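Local coordinates for ADP-ribosylglycohydrolase (PDB 2YZV), which is a helical member of the ADP-ribosylglycohydrolase family that binds magnesium ions, at residues E67-Q71 with R72-P76; H159-R162 with E163-E166; T168-L171 with A172-R176; G181-K184 with E185-L188; Y267-G270 with A271-G274. All coordinates share one frame; numbering follows the deposited sequence.

Interaction 1: E67-Q71 with R72-P76; sequences ESLLQ and RGFDP
Ser68 O accepts from Arg72 N at 3.0 Å, an i to i+4 bond in the last turn of helix 57-72, whereas the bond from Gly73 N to Leu69 O is weak because the N-H is bent well away from the oxygen. Gly73 leaves helical angles with positive phi, which glycine adopts easily, and its carbonyl folds back so that Leu69 CA-H points at Gly73 O in a nearly straight CH...O contact of 3.4 Å. A water bridges the turn, donating to Ser68 OG and to Gly73 O and accepting from Asp75 N at 2.9 Å. Ser68 turns OG away from its own N (chi1 -176°), towards this water and the Asp78 carboxylate. Among the charged groups, Arg72 bends at chi2 and chi3, which brings NE into a salt bridge with Asp75 OD1 at 3.4 Å; its NH1 has a further salt bridge to Asp78. Apolar contact is slight: Leu69 CD2 lies 4.2 Å from Phe74 CD1, and Phe74 turns its ring on to helix 147-156. Asp75 stands at the N-cap of helix 76-89, where OD2 takes a weak hydrogen bond from Asp78 N, giving a tight interhelical turn with a glycine C-terminal stop and an aspartate N-cap.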
loop_
_atom_site.group_PDB
_atom_site.type_symbol
_atom_site.label_atom_id
_atom_site.label_comp_id
_atom_site.label_asym_id
_atom_site.label_seq_id
_atom_site.Cartn_x
_atom_site.Cartn_y
_atom_site.Cartn_z
ATOM N N GLU A 67 9.954 -3.182 -10.134
ATOM C CA GLU A 67 10.944 -3.632 -11.105
ATOM C C GLU A 67 10.293 -4.363 -12.272
ATOM O O GLU A 67 10.722 -4.218 -13.415
ATOM C CB GLU A 67 11.988 -4.527 -10.430
ATOM C CG GLU A 67 12.755 -3.823 -9.322
ATOM C CD GLU A 67 14.068 -4.502 -8.991
ATOM O OE1 GLU A 67 14.068 -5.727 -8.747
ATOM O OE2 GLU A 67 15.104 -3.804 -8.973
ATOM N N SER A 68 9.258 -5.145 -11.987
ATOM C CA SER A 68 8.557 -5.878 -13.037
ATOM C C SER A 68 7.919 -4.919 -14.043
ATOM O O SER A 68 8.027 -5.113 -15.256
ATOM C CB SER A 68 7.480 -6.777 -12.425
ATOM O OG SER A 68 6.842 -7.569 -13.417
ATOM N N LEU A 69 7.256 -3.881 -13.538
ATOM C CA LEU A 69 6.592 -2.900 -14.394
ATOM C C LEU A 69 7.580 -2.161 -15.291
ATOM O O LEU A 69 7.315 -1.933 -16.472
ATOM C CB LEU A 69 5.821 -1.889 -13.538
ATOM C CG LEU A 69 4.634 -2.454 -12.751
ATOM C CD1 LEU A 69 4.106 -1.413 -11.773
ATOM C CD2 LEU A 69 3.545 -2.882 -13.718
ATOM N N LEU A 70 8.722 -1.790 -14.724
ATOM C CA LEU A 70 9.735 -1.067 -15.479
ATOM C C LEU A 70 10.431 -1.929 -16.524
ATOM O O LEU A 70 10.850 -1.423 -17.564
ATOM C CB LEU A 70 10.776 -0.476 -14.528
ATOM C CG LEU A 70 10.283 0.652 -13.614
ATOM C CD1 LEU A 70 11.362 1.006 -12.603
ATOM C CD2 LEU A 70 9.906 1.869 -14.453
ATOM N N GLN A 71 10.550 -3.226 -16.259
ATOM C CA GLN A 71 11.229 -4.113 -17.198
ATOM C C GLN A 71 10.335 -4.728 -18.274
ATOM O O GLN A 71 10.825 -5.123 -19.332
ATOM C CB GLN A 71 11.951 -5.236 -16.448
ATOM C CG GLN A 71 12.997 -5.953 -17.292
ATOM C CD GLN A 71 13.599 -7.156 -16.593
ATOM O OE1 GLN A 71 12.931 -8.170 -16.394
ATOM N NE2 GLN A 71 14.867 -7.048 -16.213
ATOM N N ARG A 72 9.032 -4.817 -18.024
ATOM C CA ARG A 72 8.153 -5.404 -19.028
ATOM C C ARG A 72 6.679 -5.036 -18.946
ATOM O O ARG A 72 5.812 -5.860 -19.243
ATOM C CB ARG A 72 8.309 -6.924 -19.017
ATOM C CG ARG A 72 8.211 -7.552 -17.645
ATOM C CD ARG A 72 9.255 -8.644 -17.496
ATOM N NE ARG A 72 9.126 -9.675 -18.522
ATOM C CZ ARG A 72 9.941 -10.718 -18.640
ATOM N NH1 ARG A 72 10.952 -10.873 -17.795
ATOM N NH2 ARG A 72 9.749 -11.606 -19.607
ATOM N N GLY A 73 6.401 -3.792 -18.569
ATOM C CA GLY A 73 5.027 -3.333 -18.473
ATOM C C GLY A 73 4.211 -4.178 -17.517
ATOM O O GLY A 73 4.750 -4.707 -16.544
ATOM N N PHE A 74 2.916 -4.309 -17.790
ATOM C CA PHE A 74 2.047 -5.099 -16.928
ATOM C C PHE A 74 2.116 -6.567 -17.327
ATOM O O PHE A 74 1.491 -6.990 -18.303
ATOM C CB PHE A 74 0.605 -4.607 -17.021
ATOM C CG PHE A 74 -0.268 -5.127 -15.922
ATOM C CD1 PHE A 74 -0.189 -4.583 -14.645
ATOM C CD2 PHE A 74 -1.127 -6.198 -16.143
ATOM C CE1 PHE A 74 -0.948 -5.100 -13.603
ATOM C CE2 PHE A 74 -1.891 -6.724 -15.107
ATOM C CZ PHE A 74 -1.802 -6.173 -13.831
ATOM N N ASP A 75 2.871 -7.340 -16.554
ATOM C CA ASP A 75 3.079 -8.755 -16.823
ATOM C C ASP A 75 2.965 -9.562 -15.526
ATOM O O ASP A 75 3.959 -9.774 -14.830
ATOM C CB ASP A 75 4.472 -8.916 -17.448
ATOM C CG ASP A 75 4.790 -10.340 -17.851
ATOM O OD1 ASP A 75 5.848 -10.538 -18.491
ATOM O OD2 ASP A 75 4.006 -11.254 -17.535
ATOM N N PRO A 76 1.744 -10.015 -15.182
ATOM C CA PRO A 76 1.522 -10.796 -13.960
ATOM C C PRO A 76 2.415 -12.028 -13.841
ATOM O O PRO A 76 2.835 -12.392 -12.744
ATOM C CB PRO A 76 0.041 -11.155 -14.046
ATOM C CG PRO A 76 -0.539 -9.952 -14.720
ATOM C CD PRO A 76 0.462 -9.717 -15.845
HETATM O O HOH W 1 4.583 -6.282 -14.402
#

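Interaction 2: H159-R162 with E163-E166; sequences HGAR and EALE
Arg162 and Glu166 form an i to i+4 salt bridge on the first turn of helix 162-179, whose N-cap is Ala161. The arginine runs out almost fully extended, with CG anti to the backbone N (chi1 178°). Its CB lies against the next peptide, and CG and CD pass alongside the glutamate carboxylate, CG coming within 3.6 Å of Glu166 OE2. NE then donates to the same oxygen at 2.8 Å, meeting it from above the carboxylate plane, while NH2 adds a weak bond. The two flat groups are turned 65° apart, which suits a single shared oxygen better than a two-pronged pairing. The other oxygen, Glu166 OE1, accepts from the backbone N of His199, so a long acidic side chain here serves both the helix and a neighbouring loop. The backbone starts the helix in the usual way: Leu165 N gives a straight bond to Ala161 O, which also receives a weak one from Ala164 N, and Glu166 N donates to Arg162 O at 3.0 Å. Ala161 has no side-chain acceptor to cap the turn. Glu163 folds back at chi2 towards it, though OE2 is bonded to Tyr220. On the buried side, where a branched apolar residue fits, Leu165 leans over the incoming chain, its CD2 only 3.3 Å from His159 O.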
loop_
_atom_site.group_PDB
_atom_site.type_symbol
_atom_site.label_atom_id
_atom_site.label_comp_id
_atom_site.label_asym_id
_atom_site.label_seq_id
_atom_site.Cartn_x
_atom_site.Cartn_y
_atom_site.Cartn_z
ATOM N N HIS A 159 -4.352 -12.844 -4.246
ATOM C CA HIS A 159 -5.609 -12.821 -3.498
ATOM C C HIS A 159 -6.806 -12.867 -4.432
ATOM O O HIS A 159 -6.854 -12.135 -5.424
ATOM C CB HIS A 159 -5.693 -11.554 -2.640
ATOM C CG HIS A 159 -4.670 -11.491 -1.551
ATOM N ND1 HIS A 159 -3.315 -11.456 -1.801
ATOM C CD2 HIS A 159 -4.804 -11.474 -0.204
ATOM C CE1 HIS A 159 -2.658 -11.422 -0.656
ATOM N NE2 HIS A 159 -3.538 -11.431 0.329
ATOM N N GLY A 160 -7.788 -13.703 -4.103
ATOM C CA GLY A 160 -8.955 -13.823 -4.959
ATOM C C GLY A 160 -10.310 -13.484 -4.361
ATOM O O GLY A 160 -11.319 -13.566 -5.061
ATOM N N ALA A 161 -10.352 -13.110 -3.084
ATOM C CA ALA A 161 -11.621 -12.765 -2.445
ATOM C C ALA A 161 -12.190 -11.474 -3.029
ATOM O O ALA A 161 -11.463 -10.501 -3.238
ATOM C CB ALA A 161 -11.430 -12.620 -0.934
ATOM N N ARG A 162 -13.496 -11.467 -3.274
ATOM C CA ARG A 162 -14.163 -10.304 -3.844
ATOM C C ARG A 162 -13.811 -8.990 -3.157
ATOM O O ARG A 162 -13.476 -8.009 -3.823
ATOM C CB ARG A 162 -15.682 -10.479 -3.798
ATOM C CG ARG A 162 -16.429 -9.276 -4.345
ATOM C CD ARG A 162 -17.922 -9.352 -4.085
ATOM N NE ARG A 162 -18.610 -8.225 -4.707
ATOM C CZ ARG A 162 -19.899 -7.954 -4.557
ATOM N NH1 ARG A 162 -20.663 -8.728 -3.795
ATOM N NH2 ARG A 162 -20.428 -6.907 -5.177
ATOM N N GLU A 163 -13.897 -8.966 -1.831
ATOM C CA GLU A 163 -13.621 -7.737 -1.098
ATOM C C GLU A 163 -12.181 -7.261 -1.198
ATOM O O GLU A 163 -11.923 -6.066 -1.088
ATOM C CB GLU A 163 -14.027 -7.871 0.380
ATOM C CG GLU A 163 -13.348 -8.995 1.145
ATOM C CD GLU A 163 -14.160 -10.278 1.147
ATOM O OE1 GLU A 163 -14.430 -10.815 0.054
ATOM O OE2 GLU A 163 -14.527 -10.750 2.249
ATOM N N ALA A 164 -11.244 -8.183 -1.400
ATOM C CA ALA A 164 -9.844 -7.791 -1.532
ATOM C C ALA A 164 -9.634 -7.173 -2.909
ATOM O O ALA A 164 -8.937 -6.170 -3.051
ATOM C CB ALA A 164 -8.931 -8.995 -1.350
ATOM N N LEU A 165 -10.242 -7.773 -3.927
ATOM C CA LEU A 165 -10.119 -7.241 -5.276
ATOM C C LEU A 165 -10.734 -5.841 -5.343
ATOM O O LEU A 165 -10.134 -4.918 -5.888
ATOM C CB LEU A 165 -10.813 -8.172 -6.279
ATOM C CG LEU A 165 -10.269 -9.603 -6.282
ATOM C CD1 LEU A 165 -10.905 -10.388 -7.418
ATOM C CD2 LEU A 165 -8.754 -9.593 -6.442
ATOM N N GLU A 166 -11.924 -5.681 -4.768
ATOM C CA GLU A 166 -12.595 -4.384 -4.792
ATOM C C GLU A 166 -11.861 -3.335 -3.956
ATOM O O GLU A 166 -11.811 -2.165 -4.330
ATOM C CB GLU A 166 -14.036 -4.524 -4.298
ATOM C CG GLU A 166 -14.887 -5.441 -5.158
ATOM C CD GLU A 166 -16.291 -5.607 -4.618
ATOM O OE1 GLU A 166 -16.469 -5.471 -3.392
ATOM O OE2 GLU A 166 -17.208 -5.884 -5.419
#

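Interaction 3: T168-L171 with A172-R176; sequences TEVL and AWLLR
A largely buried part of helix 162-179, in this all-helical fold, is built here from two successive turns. Four i to i+4 bonds run from residues 172-175 back to 168-171, including Leu174 N to Val170 O and Leu175 N to Leu171 O, both at 2.9 Å. Beside these bonds the aliphatic side chains touch from turn to turn. Val170 and Leu174 lie side by side, pointing the same way, with Val170 CG1 4.1 Å from Leu174 CD1. Leu171 swings CG anti to its backbone N (chi1 -176°), carrying CD1 on towards the next turn, where it lies 4.3 Å from Leu174 CD1 and 4.2 Å from Leu175 CG. Branched residues suit this surface, since Leu171, Leu174 and Leu175 all pack on helix 252-267. Ala172 CB lies 3.5 Å from Thr168 O and sits against Ala151 of helix 147-156, where a short side chain on each helix would allow a close approach. Trp173 sends its indole away from these residues to meet Phe193 edge-to-face. Cohesion between the turns therefore rests on backbone bonds and dispersion, while Thr168 OG1 finds its partner, Ala164 O, one turn earlier in the helix and Glu169 pairs with Arg152 on helix 147-156.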
loop_
_atom_site.group_PDB
_atom_site.type_symbol
_atom_site.label_atom_id
_atom_site.label_comp_id
_atom_site.label_asym_id
_atom_site.label_seq_id
_atom_site.Cartn_x
_atom_site.Cartn_y
_atom_site.Cartn_z
ATOM N N THR A 168 -8.762 -3.147 -3.551
ATOM C CA THR A 168 -7.600 -2.763 -4.338
ATOM C C THR A 168 -8.012 -1.735 -5.389
ATOM O O THR A 168 -7.290 -0.768 -5.639
ATOM C CB THR A 168 -6.960 -3.992 -5.019
ATOM O OG1 THR A 168 -6.597 -4.949 -4.014
ATOM C CG2 THR A 168 -5.705 -3.581 -5.794
ATOM N N GLU A 169 -9.177 -1.938 -5.995
ATOM C CA GLU A 169 -9.667 -1.001 -7.000
ATOM C C GLU A 169 -9.931 0.360 -6.362
ATOM O O GLU A 169 -9.626 1.401 -6.950
ATOM C CB GLU A 169 -10.944 -1.536 -7.651
ATOM C CG GLU A 169 -10.743 -2.861 -8.371
ATOM C CD GLU A 169 -12.026 -3.403 -8.967
ATOM O OE1 GLU A 169 -13.085 -3.265 -8.316
ATOM O OE2 GLU A 169 -11.976 -3.974 -10.075
ATOM N N VAL A 170 -10.492 0.350 -5.156
ATOM C CA VAL A 170 -10.776 1.590 -4.444
ATOM C C VAL A 170 -9.466 2.313 -4.125
ATOM O O VAL A 170 -9.368 3.526 -4.301
ATOM C CB VAL A 170 -11.580 1.330 -3.137
ATOM C CG1 VAL A 170 -11.712 2.620 -2.336
ATOM C CG2 VAL A 170 -12.975 0.800 -3.483
ATOM N N LEU A 171 -8.446 1.580 -3.679
ATOM C CA LEU A 171 -7.171 2.225 -3.375
ATOM C C LEU A 171 -6.518 2.751 -4.656
ATOM O O LEU A 171 -5.880 3.798 -4.643
ATOM C CB LEU A 171 -6.222 1.261 -2.648
ATOM C CG LEU A 171 -4.890 1.872 -2.186
ATOM C CD1 LEU A 171 -5.148 3.018 -1.217
ATOM C CD2 LEU A 171 -4.044 0.803 -1.509
ATOM N N ALA A 172 -6.681 2.033 -5.762
ATOM C CA ALA A 172 -6.103 2.484 -7.023
ATOM C C ALA A 172 -6.723 3.833 -7.382
ATOM O O ALA A 172 -6.022 4.759 -7.792
ATOM C CB ALA A 172 -6.370 1.460 -8.124
ATOM N N TRP A 173 -8.037 3.943 -7.211
ATOM C CA TRP A 173 -8.739 5.188 -7.510
ATOM C C TRP A 173 -8.233 6.297 -6.588
ATOM O O TRP A 173 -7.927 7.401 -7.038
ATOM C CB TRP A 173 -10.247 5.011 -7.313
ATOM C CG TRP A 173 -11.027 6.261 -7.606
ATOM C CD1 TRP A 173 -11.429 6.704 -8.836
ATOM C CD2 TRP A 173 -11.449 7.255 -6.663
ATOM N NE1 TRP A 173 -12.075 7.912 -8.716
ATOM C CE2 TRP A 173 -12.102 8.274 -7.396
ATOM C CE3 TRP A 173 -11.340 7.386 -5.271
ATOM C CZ2 TRP A 173 -12.643 9.408 -6.784
ATOM C CZ3 TRP A 173 -11.880 8.518 -4.660
ATOM C CH2 TRP A 173 -12.524 9.514 -5.422
ATOM N N LEU A 174 -8.143 5.993 -5.296
ATOM C CA LEU A 174 -7.671 6.960 -4.313
ATOM C C LEU A 174 -6.284 7.490 -4.653
ATOM O O LEU A 174 -6.040 8.698 -4.601
ATOM C CB LEU A 174 -7.634 6.330 -2.917
ATOM C CG LEU A 174 -8.985 6.143 -2.227
ATOM C CD1 LEU A 174 -8.826 5.201 -1.039
ATOM C CD2 LEU A 174 -9.526 7.495 -1.775
ATOM N N LEU A 175 -5.371 6.588 -4.996
ATOM C CA LEU A 175 -4.020 7.011 -5.321
ATOM C C LEU A 175 -3.982 7.855 -6.589
ATOM O O LEU A 175 -3.298 8.869 -6.626
ATOM C CB LEU A 175 -3.091 5.800 -5.449
ATOM C CG LEU A 175 -2.873 5.013 -4.149
ATOM C CD1 LEU A 175 -1.819 3.945 -4.387
ATOM C CD2 LEU A 175 -2.426 5.954 -3.027
ATOM N N ARG A 176 -4.716 7.445 -7.619
ATOM C CA ARG A 176 -4.731 8.217 -8.861
ATOM C C ARG A 176 -5.234 9.633 -8.591
ATOM O O ARG A 176 -4.618 10.613 -9.014
ATOM C CB ARG A 176 -5.631 7.559 -9.909
ATOM C CG ARG A 176 -5.594 8.269 -11.266
ATOM C CD ARG A 176 -6.647 7.718 -12.211
ATOM N NE ARG A 176 -7.990 8.108 -11.791
ATOM C CZ ARG A 176 -9.108 7.600 -12.299
ATOM N NH1 ARG A 176 -9.043 6.674 -13.245
ATOM N NH2 ARG A 176 -10.288 8.025 -11.868
#

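Interaction 4: G181-K184 with E185-L188; sequences GAPK and EALL
Pro183 O takes two backbone donors at the start of helix 184-189: Leu187 N, 3.1 Å away in a fairly straight bond, and Ala186 N, whose bond is weak. Lys184 O receives Leu188 N at 3.0 Å with an angle of 169°. Proline is tolerated at the N-cap position, since no helical bond needs its missing N-H, and its ring limits phi; it has no side-chain acceptor to cap the turn. The ring also serves as a surface: Glu185, bent at chi2, crosses it at about a right angle and lays its carboxyl carbon CD 3.4 Å from Pro183 CB, while Ala186 CB touches Pro183 CG at 3.8 Å. Lys184 holds CG anti to the backbone N (chi1 180°), which lays the start of its chain alongside Leu188, with CG 3.7 Å from Leu188 CD1. Its NZ is satisfied elsewhere, by Phe232 O and Tyr267 OH, and also makes a cation-pi contact with the Phe232 ring; a long lysine chain can carry its ammonium there. Leu187 turns back over the loop, placing CD2 4.1 Å from Ala182 CB, and packs against helix 162-179. Gly181, at positive phi, closes that preceding helix, making a short helix-to-helix connection: a Schellman glycine and, two residues on, a proline at the N-cap position.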
loop_
_atom_site.group_PDB
_atom_site.type_symbol
_atom_site.label_atom_id
_atom_site.label_comp_id
_atom_site.label_asym_id
_atom_site.label_seq_id
_atom_site.Cartn_x
_atom_site.Cartn_y
_atom_site.Cartn_z
ATOM N N GLY A 181 -3.872 15.716 -7.392
ATOM C CA GLY A 181 -4.182 16.880 -6.589
ATOM C C GLY A 181 -5.571 16.987 -5.999
ATOM O O GLY A 181 -5.944 18.049 -5.498
ATOM N N ALA A 182 -6.345 15.908 -6.044
ATOM C CA ALA A 182 -7.691 15.943 -5.486
ATOM C C ALA A 182 -7.627 16.252 -3.990
ATOM O O ALA A 182 -6.733 15.779 -3.285
ATOM C CB ALA A 182 -8.393 14.606 -5.717
ATOM N N PRO A 183 -8.574 17.058 -3.488
ATOM C CA PRO A 183 -8.602 17.420 -2.069
ATOM C C PRO A 183 -9.041 16.269 -1.164
ATOM O O PRO A 183 -9.732 15.347 -1.609
ATOM C CB PRO A 183 -9.573 18.598 -2.039
ATOM C CG PRO A 183 -10.557 18.232 -3.094
ATOM C CD PRO A 183 -9.667 17.720 -4.223
ATOM N N LYS A 184 -8.626 16.331 0.097
ATOM C CA LYS A 184 -8.960 15.293 1.067
ATOM C C LYS A 184 -10.454 14.988 1.101
ATOM O O LYS A 184 -10.851 13.825 1.163
ATOM C CB LYS A 184 -8.480 15.695 2.469
ATOM C CG LYS A 184 -8.801 14.656 3.540
ATOM C CD LYS A 184 -8.211 15.012 4.904
ATOM C CE LYS A 184 -6.699 14.886 4.920
ATOM N NZ LYS A 184 -6.165 15.038 6.306
ATOM N N GLU A 185 -11.285 16.025 1.054
ATOM C CA GLU A 185 -12.729 15.827 1.090
ATOM C C GLU A 185 -13.228 14.968 -0.073
ATOM O O GLU A 185 -14.102 14.121 0.105
ATOM C CB GLU A 185 -13.454 17.179 1.085
ATOM C CG GLU A 185 -13.022 18.101 -0.042
ATOM C CD GLU A 185 -11.937 19.090 0.368
ATOM O OE1 GLU A 185 -11.073 18.746 1.207
ATOM O OE2 GLU A 185 -11.941 20.221 -0.167
ATOM N N ALA A 186 -12.673 15.186 -1.260
ATOM C CA ALA A 186 -13.072 14.422 -2.439
ATOM C C ALA A 186 -12.628 12.969 -2.308
ATOM O O ALA A 186 -13.369 12.048 -2.660
ATOM C CB ALA A 186 -12.465 15.044 -3.692
ATOM N N LEU A 187 -11.414 12.770 -1.805
ATOM C CA LEU A 187 -10.881 11.421 -1.626
ATOM C C LEU A 187 -11.745 10.623 -0.659
ATOM O O LEU A 187 -12.125 9.485 -0.945
ATOM C CB LEU A 187 -9.439 11.495 -1.111
ATOM C CG LEU A 187 -8.476 12.150 -2.111
ATOM C CD1 LEU A 187 -7.141 12.455 -1.444
ATOM C CD2 LEU A 187 -8.287 11.224 -3.316
ATOM N N LEU A 188 -12.072 11.222 0.480
ATOM C CA LEU A 188 -12.889 10.540 1.478
ATOM C C LEU A 188 -14.342 10.335 1.053
ATOM O O LEU A 188 -14.999 9.414 1.526
ATOM C CB LEU A 188 -12.834 11.303 2.806
ATOM C CG LEU A 188 -11.426 11.438 3.394
ATOM C CD1 LEU A 188 -11.472 12.314 4.641
ATOM C CD2 LEU A 188 -10.869 10.051 3.720
#

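Interaction 5: Y267-G270 with A271-G274; sequences YGLG and AIPG
Ile272 O accepts a hydrogen bond of 2.6 Å from a water that also donates, over a longer 3.3 Å, to Gly270 O; one water thus bridges the two carbonyls. Within the turn two i to i+3 backbone bonds do the holding. Ala271 N donates to Gly268 O at 3.0 Å and Ile272 N to Leu269 O at 3.1 Å, each donor standing well above the plane of its carbonyl, 52° out of it in the first case. Such bonds belong to a short 3-10 turn, which here links helix 252-267 to helix 274-279. Gly268 leaves the first helix with positive phi, at backbone angles where a CB would jam against the preceding carbonyl oxygen, so glycine fits. Ala271 tucks its methyl in against that helix end, CB lying 3.6 Å from Tyr267 CB and 3.4 Å from Tyr267 O; the phenol ring of Tyr267 heads off the other way, towards Lys184 and Phe238. Among the side chains Leu269 CD1 approaches Ile272 CD1 at 4.3 Å, and both leucine and isoleucine continue on to Leu277 of the following helix. Asp9 of helix 4-26 accepts from Gly270 N through OD2, pinning the turn to the N-terminal helix.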
loop_
_atom_site.group_PDB
_atom_site.type_symbol
_atom_site.label_atom_id
_atom_site.label_comp_id
_atom_site.label_asym_id
_atom_site.label_seq_id
_atom_site.Cartn_x
_atom_site.Cartn_y
_atom_site.Cartn_z
ATOM N N TYR A 267 0.260 14.494 0.530
ATOM C CA TYR A 267 1.138 15.502 1.129
ATOM C C TYR A 267 2.466 15.690 0.398
ATOM O O TYR A 267 3.079 16.762 0.477
ATOM C CB TYR A 267 1.427 15.148 2.589
ATOM C CG TYR A 267 0.222 15.139 3.501
ATOM C CD1 TYR A 267 -0.462 16.320 3.808
ATOM C CD2 TYR A 267 -0.209 13.956 4.100
ATOM C CE1 TYR A 267 -1.538 16.319 4.693
ATOM C CE2 TYR A 267 -1.282 13.944 4.985
ATOM C CZ TYR A 267 -1.939 15.126 5.281
ATOM O OH TYR A 267 -2.978 15.113 6.182
ATOM N N GLY A 268 2.921 14.648 -0.290
ATOM C CA GLY A 268 4.174 14.729 -1.022
ATOM C C GLY A 268 5.399 14.359 -0.202
ATOM O O GLY A 268 5.384 14.433 1.025
ATOM N N LEU A 269 6.466 13.967 -0.893
ATOM C CA LEU A 269 7.715 13.569 -0.248
ATOM C C LEU A 269 8.261 14.626 0.710
ATOM O O LEU A 269 8.751 14.300 1.791
ATOM C CB LEU A 269 8.780 13.260 -1.306
ATOM C CG LEU A 269 10.102 12.711 -0.764
ATOM C CD1 LEU A 269 9.891 11.296 -0.234
ATOM C CD2 LEU A 269 11.150 12.712 -1.861
ATOM N N GLY A 270 8.175 15.890 0.307
ATOM C CA GLY A 270 8.685 16.964 1.141
ATOM C C GLY A 270 8.019 17.095 2.498
ATOM O O GLY A 270 8.594 17.687 3.415
ATOM N N ALA A 271 6.814 16.541 2.632
ATOM C CA ALA A 271 6.062 16.614 3.878
ATOM C C ALA A 271 6.351 15.459 4.833
ATOM O O ALA A 271 5.925 15.481 5.988
ATOM C CB ALA A 271 4.566 16.675 3.578
ATOM N N ILE A 272 7.065 14.447 4.352
ATOM C CA ILE A 272 7.410 13.306 5.195
ATOM C C ILE A 272 8.630 13.673 6.040
ATOM O O ILE A 272 9.621 14.186 5.515
ATOM C CB ILE A 272 7.745 12.061 4.343
ATOM C CG1 ILE A 272 6.540 11.685 3.471
ATOM C CG2 ILE A 272 8.148 10.905 5.248
ATOM C CD1 ILE A 272 6.775 10.490 2.559
ATOM N N PRO A 273 8.572 13.427 7.361
ATOM C CA PRO A 273 9.698 13.749 8.246
ATOM C C PRO A 273 11.041 13.315 7.673
ATOM O O PRO A 273 11.239 12.144 7.343
ATOM C CB PRO A 273 9.346 13.000 9.527
ATOM C CG PRO A 273 7.863 13.133 9.571
ATOM C CD PRO A 273 7.453 12.852 8.131
ATOM N N GLY A 274 11.962 14.268 7.556
ATOM C CA GLY A 274 13.272 13.964 7.015
ATOM C C GLY A 274 14.007 12.854 7.740
ATOM O O GLY A 274 14.672 12.030 7.107
HETATM O O HOH W 2 11.145 15.865 4.297
#

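Interactions 2 and 3 share helix 162-179, the first at its start and the second in its middle, with centres 14 Å apart. Interaction 4 follows that helix in the chain and packs on interaction 3, where Leu174 CD2 comes within 3.4 Å of Leu187 O. From there a probable hydrogen bond of 3.2 Å between Lys184 NZ and Tyr267 OH reaches interaction 5. Interaction 1 stands apart, its nearest atoms about 9 Å from those of interaction 3. None of the five supplies a magnesium ligand: a bound magnesium ion lies about 10 Å from the His159 side chain and one about 13 Å from that of Leu171.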